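Hydrolase (Thermococcus thioreducens, PDB 6IAH) probably acts as a magnesium-dependent phosphatase of the haloacid dehalogenase (HAD) superfamily, with phosphoglycolate among its likely substrates. Local coordinates at residues K145-E156 against F168-K179; P193-E204 against F217-D225. All blocks are in the same frame, centred on the assembly; numbering follows the deposited sequence. Where two conformers were deposited one is given.

Contact 1: K145-E156 against F168-K179; sequences KLGVVTGRSALE and FENAVTREAYLK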
loop_
_atom_site.group_PDB
_atom_site.type_symbol
_atom_site.label_atom_id
_atom_site.label_comp_id
_atom_site.label_asym_id
_atom_site.label_seq_id
_atom_site.Cartn_x
_atom_site.Cartn_y
_atom_site.Cartn_z
ATOM N N LYS A 145 14.889 7.600 -17.694
ATOM C CA LYS A 145 15.185 6.738 -16.557
ATOM C C LYS A 145 13.918 6.503 -15.753
ATOM O O LYS A 145 13.201 7.450 -15.405
ATOM C CB LYS A 145 16.215 7.373 -15.641
ATOM C CG LYS A 145 17.588 7.524 -16.278
ATOM C CD LYS A 145 18.679 7.314 -15.247
ATOM C CE LYS A 145 18.708 5.882 -14.730
ATOM N NZ LYS A 145 19.835 5.678 -13.784
ATOM N N LEU A 146 13.632 5.243 -15.480
ATOM C CA LEU A 146 12.396 4.871 -14.787
ATOM C C LEU A 146 12.766 4.329 -13.393
ATOM O O LEU A 146 13.793 3.663 -13.202
ATOM C CB LEU A 146 11.608 3.838 -15.560
ATOM C CG LEU A 146 11.218 4.115 -16.998
ATOM C CD1 LEU A 146 10.396 2.899 -17.471
ATOM C CD2 LEU A 146 10.414 5.398 -17.099
ATOM N N GLY A 147 11.926 4.650 -12.420
ATOM C CA GLY A 147 12.094 4.179 -11.090
ATOM C C GLY A 147 10.832 4.064 -10.332
ATOM O O GLY A 147 9.767 4.536 -10.808
ATOM N N VAL A 148 10.893 3.418 -9.169
ATOM C CA VAL A 148 9.685 3.411 -8.278
ATOM C C VAL A 148 10.069 3.738 -6.865
ATOM O O VAL A 148 11.186 3.424 -6.418
ATOM C CB VAL A 148 8.846 2.083 -8.293
ATOM C CG1 VAL A 148 8.483 1.639 -9.700
ATOM C CG2 VAL A 148 9.471 0.969 -7.482
ATOM N N VAL A 149 9.162 4.383 -6.144
ATOM C CA VAL A 149 9.314 4.506 -4.679
ATOM C C VAL A 149 8.044 3.950 -4.164
ATOM O O VAL A 149 6.994 4.504 -4.477
ATOM C CB VAL A 149 9.524 5.960 -4.208
ATOM C CG1 VAL A 149 9.553 6.044 -2.697
ATOM C CG2 VAL A 149 10.788 6.580 -4.820
ATOM N N THR A 150 8.118 2.920 -3.330
ATOM C CA THR A 150 6.881 2.230 -2.918
ATOM C C THR A 150 6.968 1.808 -1.458
ATOM O O THR A 150 8.022 1.476 -0.966
ATOM C CB THR A 150 6.586 1.044 -3.866
ATOM O OG1 THR A 150 5.356 0.371 -3.520
ATOM C CG2 THR A 150 7.669 0.064 -3.893
ATOM N N GLY A 151 5.824 1.751 -0.791
ATOM C CA GLY A 151 5.723 1.156 0.539
ATOM C C GLY A 151 5.803 -0.369 0.527
ATOM O O GLY A 151 5.927 -0.982 1.595
ATOM N N ARG A 152 5.765 -0.971 -0.664
ATOM C CA ARG A 152 5.934 -2.414 -0.801
ATOM C C ARG A 152 7.341 -2.837 -0.318
ATOM O O ARG A 152 8.286 -2.100 -0.470
ATOM C CB ARG A 152 5.699 -2.855 -2.264
ATOM C CG ARG A 152 4.222 -2.997 -2.686
ATOM C CD ARG A 152 4.086 -3.296 -4.206
ATOM N NE ARG A 152 2.657 -3.392 -4.574
ATOM C CZ ARG A 152 2.013 -4.498 -4.841
ATOM N NH1 ARG A 152 2.653 -5.694 -4.870
ATOM N NH2 ARG A 152 0.677 -4.396 -5.088
ATOM N N SER A 153 7.431 -4.059 0.237
ATOM C CA SER A 153 8.704 -4.734 0.492
ATOM C C SER A 153 9.255 -5.219 -0.817
ATOM O O SER A 153 8.512 -5.286 -1.781
ATOM C CB SER A 153 8.481 -5.966 1.402
ATOM O OG SER A 153 7.653 -6.909 0.764
ATOM N N ALA A 154 10.552 -5.554 -0.839
ATOM C CA ALA A 154 11.179 -6.233 -1.950
ATOM C C ALA A 154 10.375 -7.441 -2.486
ATOM O O ALA A 154 10.199 -7.577 -3.687
ATOM C CB ALA A 154 12.583 -6.649 -1.584
ATOM N N LEU A 155 9.880 -8.293 -1.610
ATOM C CA LEU A 155 9.104 -9.439 -2.044
ATOM C C LEU A 155 7.841 -8.972 -2.723
ATOM O O LEU A 155 7.455 -9.499 -3.756
ATOM C CB LEU A 155 8.713 -10.292 -0.830
ATOM C CG LEU A 155 7.979 -11.606 -1.087
ATOM C CD1 LEU A 155 8.432 -12.656 -0.065
ATOM C CD2 LEU A 155 6.469 -11.472 -1.035
ATOM N N GLU A 156 7.165 -8.006 -2.113
ATOM C CA GLU A 156 5.912 -7.471 -2.679
ATOM C C GLU A 156 6.156 -6.725 -4.003
ATOM O O GLU A 156 5.253 -6.628 -4.852
ATOM C CB GLU A 156 5.245 -6.539 -1.678
ATOM C CG GLU A 156 4.551 -7.290 -0.559
ATOM C CD GLU A 156 4.142 -6.360 0.544
ATOM O OE1 GLU A 156 4.671 -5.209 0.658
ATOM O OE2 GLU A 156 3.207 -6.766 1.230
ATOM N N PHE A 168 11.603 -3.375 -12.594
ATOM C CA PHE A 168 12.185 -2.065 -12.301
ATOM C C PHE A 168 13.539 -2.245 -11.629
ATOM O O PHE A 168 13.607 -2.611 -10.458
ATOM C CB PHE A 168 11.284 -1.245 -11.387
ATOM C CG PHE A 168 10.024 -0.772 -12.056
ATOM C CD1 PHE A 168 10.009 0.426 -12.755
ATOM C CD2 PHE A 168 8.900 -1.543 -12.039
ATOM C CE1 PHE A 168 8.862 0.872 -13.372
ATOM C CE2 PHE A 168 7.757 -1.104 -12.650
ATOM C CZ PHE A 168 7.722 0.120 -13.310
ATOM N N GLU A 169 14.587 -1.858 -12.343
ATOM C CA GLU A 169 15.942 -1.909 -11.781
ATOM C C GLU A 169 16.228 -0.864 -10.737
ATOM O O GLU A 169 17.064 -1.076 -9.852
ATOM C CB GLU A 169 16.955 -1.859 -12.920
ATOM C CG GLU A 169 16.798 -3.099 -13.834
ATOM C CD GLU A 169 16.652 -4.450 -13.059
ATOM O OE1 GLU A 169 17.501 -4.779 -12.168
ATOM O OE2 GLU A 169 15.664 -5.183 -13.312
ATOM N N ASN A 170 15.512 0.254 -10.789
ATOM C CA ASN A 170 15.691 1.349 -9.839
ATOM C C ASN A 170 14.435 1.402 -8.970
ATOM O O ASN A 170 13.387 1.835 -9.445
ATOM C CB ASN A 170 15.849 2.640 -10.623
ATOM C CG ASN A 170 16.951 2.575 -11.667
ATOM O OD1 ASN A 170 18.033 2.105 -11.391
ATOM N ND2 ASN A 170 16.669 3.072 -12.867
ATOM N N ALA A 171 14.503 0.910 -7.727
ATOM C CA ALA A 171 13.334 0.812 -6.896
ATOM C C ALA A 171 13.753 1.123 -5.461
ATOM O O ALA A 171 14.803 0.643 -5.019
ATOM C CB ALA A 171 12.762 -0.581 -6.986
ATOM N N VAL A 172 12.961 1.942 -4.769
ATOM C CA VAL A 172 13.091 2.144 -3.312
ATOM C C VAL A 172 11.873 1.519 -2.677
ATOM O O VAL A 172 10.747 1.889 -3.033
ATOM C CB VAL A 172 13.165 3.629 -2.987
ATOM C CG1 VAL A 172 13.224 3.878 -1.506
ATOM C CG2 VAL A 172 14.445 4.202 -3.627
ATOM N N THR A 173 12.100 0.588 -1.739
ATOM C CA THR A 173 11.032 -0.172 -1.060
ATOM C C THR A 173 11.170 0.131 0.419
ATOM O O THR A 173 12.110 0.827 0.856
ATOM C CB THR A 173 11.138 -1.708 -1.282
ATOM O OG1 THR A 173 12.476 -2.127 -0.989
ATOM C CG2 THR A 173 10.858 -2.035 -2.704
ATOM N N ARG A 174 10.227 -0.365 1.182
ATOM C CA ARG A 174 10.140 0.002 2.598
ATOM C C ARG A 174 11.304 -0.442 3.492
ATOM O O ARG A 174 11.432 0.065 4.573
ATOM C CB ARG A 174 8.808 -0.427 3.163
ATOM C CG ARG A 174 8.672 -1.923 3.371
ATOM C CD ARG A 174 7.590 -2.223 4.387
ATOM N NE ARG A 174 7.249 -3.648 4.415
ATOM C CZ ARG A 174 6.218 -4.216 3.773
ATOM N NH1 ARG A 174 5.387 -3.527 2.945
ATOM N NH2 ARG A 174 6.036 -5.527 3.916
ATOM N N GLU A 175 12.144 -1.361 3.027
ATOM C CA GLU A 175 13.398 -1.746 3.708
ATOM C C GLU A 175 14.350 -0.567 3.849
ATOM O O GLU A 175 15.264 -0.622 4.664
ATOM C CB GLU A 175 14.194 -2.817 2.914
ATOM C CG GLU A 175 13.578 -4.221 2.870
ATOM C CD GLU A 175 12.426 -4.332 1.891
ATOM O OE1 GLU A 175 12.259 -3.375 1.102
ATOM O OE2 GLU A 175 11.664 -5.329 1.945
ATOM N N ALA A 176 14.220 0.431 2.990
ATOM C CA ALA A 176 15.209 1.473 2.883
ATOM C C ALA A 176 14.678 2.818 3.458
ATOM O O ALA A 176 15.298 3.381 4.416
ATOM C CB ALA A 176 15.635 1.579 1.438
ATOM N N TYR A 177 13.507 3.267 2.943
ATOM C CA TYR A 177 12.906 4.588 3.213
ATOM C C TYR A 177 11.402 4.480 3.087
ATOM O O TYR A 177 10.904 3.522 2.524
ATOM C CB TYR A 177 13.389 5.654 2.238
ATOM C CG TYR A 177 14.891 5.854 2.289
ATOM C CD1 TYR A 177 15.464 6.653 3.268
ATOM C CD2 TYR A 177 15.725 5.199 1.417
ATOM C CE1 TYR A 177 16.824 6.822 3.340
ATOM C CE2 TYR A 177 17.114 5.337 1.524
ATOM C CZ TYR A 177 17.633 6.180 2.476
ATOM O OH TYR A 177 19.006 6.370 2.605
ATOM N N LEU A 178 10.688 5.414 3.684
ATOM C CA LEU A 178 9.234 5.425 3.588
ATOM C C LEU A 178 8.759 6.834 3.249
ATOM O O LEU A 178 9.109 7.820 3.922
ATOM C CB LEU A 178 8.554 4.922 4.877
ATOM C CG LEU A 178 7.148 4.296 4.693
ATOM C CD1 LEU A 178 7.237 2.919 4.000
ATOM C CD2 LEU A 178 6.368 4.154 6.011
ATOM N N LYS A 179 7.922 6.938 2.226
ATOM C CA LYS A 179 7.279 8.216 1.948
ATOM C C LYS A 179 6.575 8.651 3.253
ATOM O O LYS A 179 6.056 7.792 3.945
ATOM C CB LYS A 179 6.211 8.079 0.835
ATOM C CG LYS A 179 6.870 7.768 -0.510
ATOM C CD LYS A 179 5.882 7.684 -1.628
ATOM C CE LYS A 179 5.133 6.377 -1.574
ATOM N NZ LYS A 179 4.144 6.185 -2.656
HETATM O O HOH W 1 13.436 1.004 -13.027
HETATM O O HOH W 2 9.481 3.451 0.132
HETATM O O HOH W 3 10.678 -8.543 1.328
#

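Contact 2: P193-E204 against F217-D225; sequences PGVYIGDTINDE and FDFVMVGRD. With MG (magnesium ion), chain B.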
loop_
_atom_site.group_PDB
_atom_site.type_symbol
_atom_site.label_atom_id
_atom_site.label_comp_id
_atom_site.label_asym_id
_atom_site.label_seq_id
_atom_site.Cartn_x
_atom_site.Cartn_y
_atom_site.Cartn_z
ATOM N N PRO A 193 16.700 15.846 -12.619
ATOM C CA PRO A 193 15.322 16.263 -12.743
ATOM C C PRO A 193 14.399 15.150 -13.067
ATOM O O PRO A 193 14.792 14.152 -13.629
ATOM C CB PRO A 193 15.339 17.208 -13.919
ATOM C CG PRO A 193 16.786 17.529 -14.131
ATOM C CD PRO A 193 17.502 16.308 -13.761
ATOM N N GLY A 194 13.140 15.397 -12.824
ATOM C CA GLY A 194 12.148 14.379 -13.105
ATOM C C GLY A 194 10.801 14.705 -12.560
ATOM O O GLY A 194 10.529 15.835 -12.092
ATOM N N VAL A 195 9.957 13.672 -12.613
ATOM C CA VAL A 195 8.607 13.737 -12.113
ATOM C C VAL A 195 8.267 12.459 -11.306
ATOM O O VAL A 195 8.746 11.363 -11.653
ATOM C CB VAL A 195 7.611 13.942 -13.271
ATOM C CG1 VAL A 195 7.700 12.849 -14.328
ATOM C CG2 VAL A 195 6.164 14.115 -12.765
ATOM N N TYR A 196 7.436 12.628 -10.258
ATOM C CA TYR A 196 6.889 11.531 -9.492
ATOM C C TYR A 196 5.421 11.464 -9.807
ATOM O O TYR A 196 4.759 12.471 -9.722
ATOM C CB TYR A 196 7.074 11.718 -7.985
ATOM C CG TYR A 196 6.752 10.473 -7.188
ATOM C CD1 TYR A 196 7.617 9.374 -7.174
ATOM C CD2 TYR A 196 5.554 10.354 -6.470
ATOM C CE1 TYR A 196 7.290 8.215 -6.463
ATOM C CE2 TYR A 196 5.233 9.212 -5.736
ATOM C CZ TYR A 196 6.083 8.136 -5.746
ATOM O OH TYR A 196 5.741 6.984 -5.049
ATOM N N ILE A 197 4.933 10.261 -10.094
ATOM C CA ILE A 197 3.475 9.990 -10.363
ATOM C C ILE A 197 2.871 9.258 -9.176
ATOM O O ILE A 197 3.279 8.123 -8.908
ATOM C CB ILE A 197 3.305 9.112 -11.614
ATOM C CG1 ILE A 197 4.233 9.518 -12.770
ATOM C CG2 ILE A 197 1.821 9.044 -12.017
ATOM C CD1 ILE A 197 4.206 10.972 -13.128
ATOM N N GLY A 198 1.920 9.922 -8.462
ATOM C CA GLY A 198 1.281 9.401 -7.263
ATOM C C GLY A 198 -0.240 9.399 -7.482
ATOM O O GLY A 198 -0.702 9.901 -8.482
ATOM N N ASP A 199 -0.931 8.758 -6.562
ATOM C CA ASP A 199 -2.426 8.775 -6.492
ATOM C C ASP A 199 -2.954 9.433 -5.190
ATOM O O ASP A 199 -4.110 9.642 -5.083
ATOM C CB ASP A 199 -2.952 7.362 -6.672
ATOM C CG ASP A 199 -2.610 6.431 -5.519
ATOM O OD1 ASP A 199 -1.413 6.250 -5.134
ATOM O OD2 ASP A 199 -3.552 5.822 -4.980
ATOM N N THR A 200 -2.112 9.749 -4.204
ATOM C CA THR A 200 -2.626 10.252 -2.930
ATOM C C THR A 200 -1.981 11.542 -2.516
ATOM O O THR A 200 -0.937 11.897 -3.024
ATOM C CB THR A 200 -2.454 9.249 -1.771
ATOM O OG1 THR A 200 -1.059 9.051 -1.480
ATOM C CG2 THR A 200 -3.173 7.989 -2.050
ATOM N N ILE A 201 -2.574 12.193 -1.504
ATOM C CA ILE A 201 -1.996 13.421 -0.924
ATOM C C ILE A 201 -0.630 13.158 -0.282
ATOM O O ILE A 201 0.214 14.026 -0.272
ATOM C CB ILE A 201 -2.966 14.029 0.141
ATOM C CG1 ILE A 201 -4.341 14.419 -0.483
ATOM C CG2 ILE A 201 -2.366 15.220 0.861
ATOM C CD1 ILE A 201 -4.312 15.482 -1.565
ATOM N N ASN A 202 -0.439 11.986 0.303
ATOM C CA ASN A 202 0.857 11.640 0.893
ATOM C C ASN A 202 1.968 11.646 -0.153
ATOM O O ASN A 202 3.099 12.048 0.146
ATOM C CB ASN A 202 0.821 10.297 1.676
ATOM C CG ASN A 202 2.033 10.150 2.619
ATOM O OD1 ASN A 202 2.927 9.396 2.361
ATOM N ND2 ASN A 202 2.035 10.890 3.720
ATOM N N ASP A 203 1.651 11.216 -1.360
ATOM C CA ASP A 203 2.574 11.315 -2.495
ATOM C C ASP A 203 2.921 12.763 -2.841
ATOM O O ASP A 203 4.092 13.116 -3.108
ATOM C CB ASP A 203 2.008 10.604 -3.729
ATOM C CG ASP A 203 1.851 9.099 -3.526
ATOM O OD1 ASP A 203 2.748 8.441 -2.912
ATOM O OD2 ASP A 203 0.797 8.572 -3.961
ATOM N N GLU A 204 1.905 13.615 -2.780
ATOM C CA GLU A 204 2.084 15.050 -3.027
ATOM C C GLU A 204 2.987 15.692 -1.998
ATOM O O GLU A 204 3.963 16.399 -2.337
ATOM C CB GLU A 204 0.732 15.761 -3.057
ATOM C CG GLU A 204 0.846 17.170 -3.599
ATOM C CD GLU A 204 -0.431 17.650 -4.257
ATOM O OE1 GLU A 204 -1.453 17.350 -3.661
ATOM O OE2 GLU A 204 -0.403 18.285 -5.365
ATOM N N PHE A 217 11.307 19.274 -8.495
ATOM C CA PHE A 217 10.884 17.970 -9.003
ATOM C C PHE A 217 9.390 18.112 -9.188
ATOM O O PHE A 217 8.749 18.777 -8.407
ATOM C CB PHE A 217 11.180 16.883 -7.974
ATOM C CG PHE A 217 11.461 15.565 -8.570
ATOM C CD1 PHE A 217 12.714 15.274 -9.077
ATOM C CD2 PHE A 217 10.465 14.608 -8.660
ATOM C CE1 PHE A 217 12.968 14.038 -9.665
ATOM C CE2 PHE A 217 10.711 13.392 -9.235
ATOM C CZ PHE A 217 11.954 13.088 -9.728
ATOM N N ASP A 218 8.867 17.534 -10.225
ATOM C CA ASP A 218 7.443 17.624 -10.537
ATOM C C ASP A 218 6.657 16.518 -9.905
ATOM O O ASP A 218 7.174 15.422 -9.630
ATOM C CB ASP A 218 7.208 17.606 -12.043
ATOM C CG ASP A 218 7.778 18.866 -12.763
ATOM O OD1 ASP A 218 7.888 19.981 -12.183
ATOM O OD2 ASP A 218 8.114 18.718 -13.956
ATOM N N PHE A 219 5.356 16.778 -9.732
ATOM C CA PHE A 219 4.488 15.807 -9.186
ATOM C C PHE A 219 3.234 15.788 -10.028
ATOM O O PHE A 219 2.736 16.854 -10.385
ATOM C CB PHE A 219 4.104 16.141 -7.723
ATOM C CG PHE A 219 2.978 15.278 -7.196
ATOM C CD1 PHE A 219 3.192 13.890 -6.952
ATOM C CD2 PHE A 219 1.672 15.798 -7.023
ATOM C CE1 PHE A 219 2.162 13.087 -6.508
ATOM C CE2 PHE A 219 0.647 14.981 -6.577
ATOM C CZ PHE A 219 0.887 13.622 -6.302
ATOM N N VAL A 220 2.749 14.585 -10.356
ATOM C CA VAL A 220 1.479 14.395 -11.076
ATOM C C VAL A 220 0.598 13.433 -10.308
ATOM O O VAL A 220 1.035 12.313 -9.927
ATOM C CB VAL A 220 1.782 13.905 -12.520
ATOM C CG1 VAL A 220 0.545 13.413 -13.259
ATOM C CG2 VAL A 220 2.451 15.023 -13.305
ATOM N N MET A 221 -0.664 13.798 -10.141
ATOM C CA MET A 221 -1.566 12.975 -9.415
ATOM C C MET A 221 -2.543 12.380 -10.373
ATOM O O MET A 221 -3.325 13.109 -10.973
ATOM C CB MET A 221 -2.302 13.743 -8.338
ATOM C CG MET A 221 -3.247 12.814 -7.573
ATOM S SD MET A 221 -4.189 13.546 -6.251
ATOM C CE MET A 221 -2.857 13.961 -5.105
ATOM N N VAL A 222 -2.527 11.050 -10.492
ATOM C CA VAL A 222 -3.459 10.361 -11.376
ATOM C C VAL A 222 -4.872 10.613 -10.922
ATOM O O VAL A 222 -5.109 10.709 -9.722
ATOM C CB VAL A 222 -3.151 8.876 -11.563
ATOM C CG1 VAL A 222 -1.774 8.735 -12.192
ATOM C CG2 VAL A 222 -3.261 8.096 -10.244
ATOM N N GLY A 223 -5.779 10.792 -11.871
ATOM C CA GLY A 223 -7.208 11.034 -11.557
ATOM C C GLY A 223 -7.553 12.488 -11.185
ATOM O O GLY A 223 -8.744 12.834 -11.000
ATOM N N ARG A 224 -6.540 13.314 -11.014
ATOM C CA ARG A 224 -6.710 14.755 -10.853
ATOM C C ARG A 224 -6.005 15.514 -11.955
ATOM O O ARG A 224 -6.612 16.350 -12.613
ATOM C CB ARG A 224 -6.171 15.173 -9.492
ATOM C CG ARG A 224 -6.572 16.565 -9.033
ATOM C CD ARG A 224 -5.804 16.916 -7.779
ATOM N NE ARG A 224 -4.381 17.138 -8.083
ATOM C CZ ARG A 224 -3.429 17.288 -7.180
ATOM N NH1 ARG A 224 -3.709 17.235 -5.891
ATOM N NH2 ARG A 224 -2.165 17.508 -7.577
ATOM N N ASP A 225 -4.723 15.241 -12.160
ATOM C CA ASP A 225 -3.882 15.992 -13.086
ATOM C C ASP A 225 -3.844 15.341 -14.485
ATOM O O ASP A 225 -3.468 15.965 -15.486
ATOM C CB ASP A 225 -2.458 16.121 -12.525
ATOM C CG ASP A 225 -2.437 16.712 -11.157
ATOM O OD1 ASP A 225 -3.393 17.457 -10.811
ATOM O OD2 ASP A 225 -1.494 16.480 -10.391
HETATM MG MG MG B . -0.502 4.798 -4.036
HETATM O O HOH W 4 10.916 18.193 -13.553
HETATM O O HOH W 5 -5.482 9.948 -7.273
HETATM O O HOH W 6 -2.263 4.383 -3.199
HETATM O O HOH W 7 0.033 6.456 -2.846
HETATM O O HOH W 8 0.434 3.528 -2.808
#

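Contact 1: K145-E156 against F168-K179
Strands 145-149 and 171-172 are the two parallel strands of a beta-alpha-beta unit, and Val-148 pairs with Ala-171 in register. Val-172 N donates to Val-148 O at 2.8 Å, and Thr-150 N returns a bond to Val-172 O. At the entry to the pair, the amide of Asn-170 swings back so that ND2 reaches Leu-146 O at 3.0 Å, nearly in its own plane. Val-148 CG1 sits 3.6 Å from the centroid of the Phe-168 ring, squarely over one face, in a CH-pi contact. Past the strand ends, the Arg-174 side chain leaves between its backbone N and carbonyl carbon (chi1 73°), then runs extended across Gly-151. There NH1 donates to Gly-151 O at 2.9 Å and makes a salt bridge with Glu-156 OE1, also 2.9 Å, the carboxylate standing perpendicular to the guanidinium. That same oxygen accepts from Ser-153 N in a capping box, while Glu-156 N donates to Ser-153 OG. Glu-175 OE2 takes Ala-154 N at 3.0 Å, putting a second carboxylate at the helix start. Beyond the pair, Lys-179 NZ bridges to Asp-203 and Asp-6. This is the edge of a Rossmann-like HAD core, whose strand ends lead into the magnesium site.

Contact 2: P193-E204 against F217-D225
Asp-199 rests its CB on Val-222 CG2 at 3.7 Å and binds magnesium through OD1 at 2.0 Å, with a carboxylate oxygen of Asp-6, the backbone O of Asp-8 and three waters completing the shell. An acidic residue just past this strand, meeting the aspartates after strand 2-5 at the metal, is as in other HAD phosphatases. In the second shell, Asp-203 OD2 accepts from Asp-199 N and Thr-200 N on opposite faces of its carboxylate and takes a bond from a magnesium-bound water; its OD1 pairs with Lys-179. Thr-200 and Asp-203 form a capping box at the helix start.

Gly-198 is bare where a side chain would strike Phe-219 and Asp-203. Five backbone bonds knit the parallel strands, from Asp-218 N to Gly-194 O through to Val-222 N to Gly-198 O. Phe-217 lays a face over Gly-194 O, 3.5 Å above the ring plane. With CG of Phe-219 anti to the backbone N (chi1 169°), the ring reaches from the strand under the helix start, Glu-204 CA lying 3.8 Å from its centroid. Met-221 CE packs 3.5 Å from Thr-200 O.

Outermost, Arg-224 grips Glu-204 end-on, NH2 donating to OE2 at 2.9 Å and NH1 to OE1 at 3.2 Å, and turns NE to Asp-225 OD1, so two carboxylates fix its rotation. Asp-225 OD2 accepts from Met-221 N. A glutamine here carries no charge to pair with Arg-224, which would probably leave the guanidinium to Asp-225 and weaken the tie between helix start and strand end.

Strand 194-198 runs between strands 2-5 and 218-221. Helix 201-213 lies on the face bearing Tyr-196 and Phe-219, while Phe-232 of helix 229-239 packs against Val-195, Ile-197 and Val-220.

In the fold
Contact 1 closes before contact 2 opens along the chain, and their centres lie 16 Å apart in one five-stranded parallel sheet. Strand 2-5 runs between them, hydrogen-bonded to 145-149 and to 194-198, so each contact pairs an inner strand with an outermost one, 171-172 or 218-221. Each joins the two strands of a beta-alpha-beta unit, whose crossover runs through helix 154-164 or helix 201-213. The two touch where the strands end: Lys-179 NZ meets Asp-203 OD1 at 2.7 Å in a salt bridge, and Tyr-196 OH probably bonds to Val-149 O. With the loop after strand 2-5 supplying Asp-6 and Asp-8, these strand ends together frame the magnesium site.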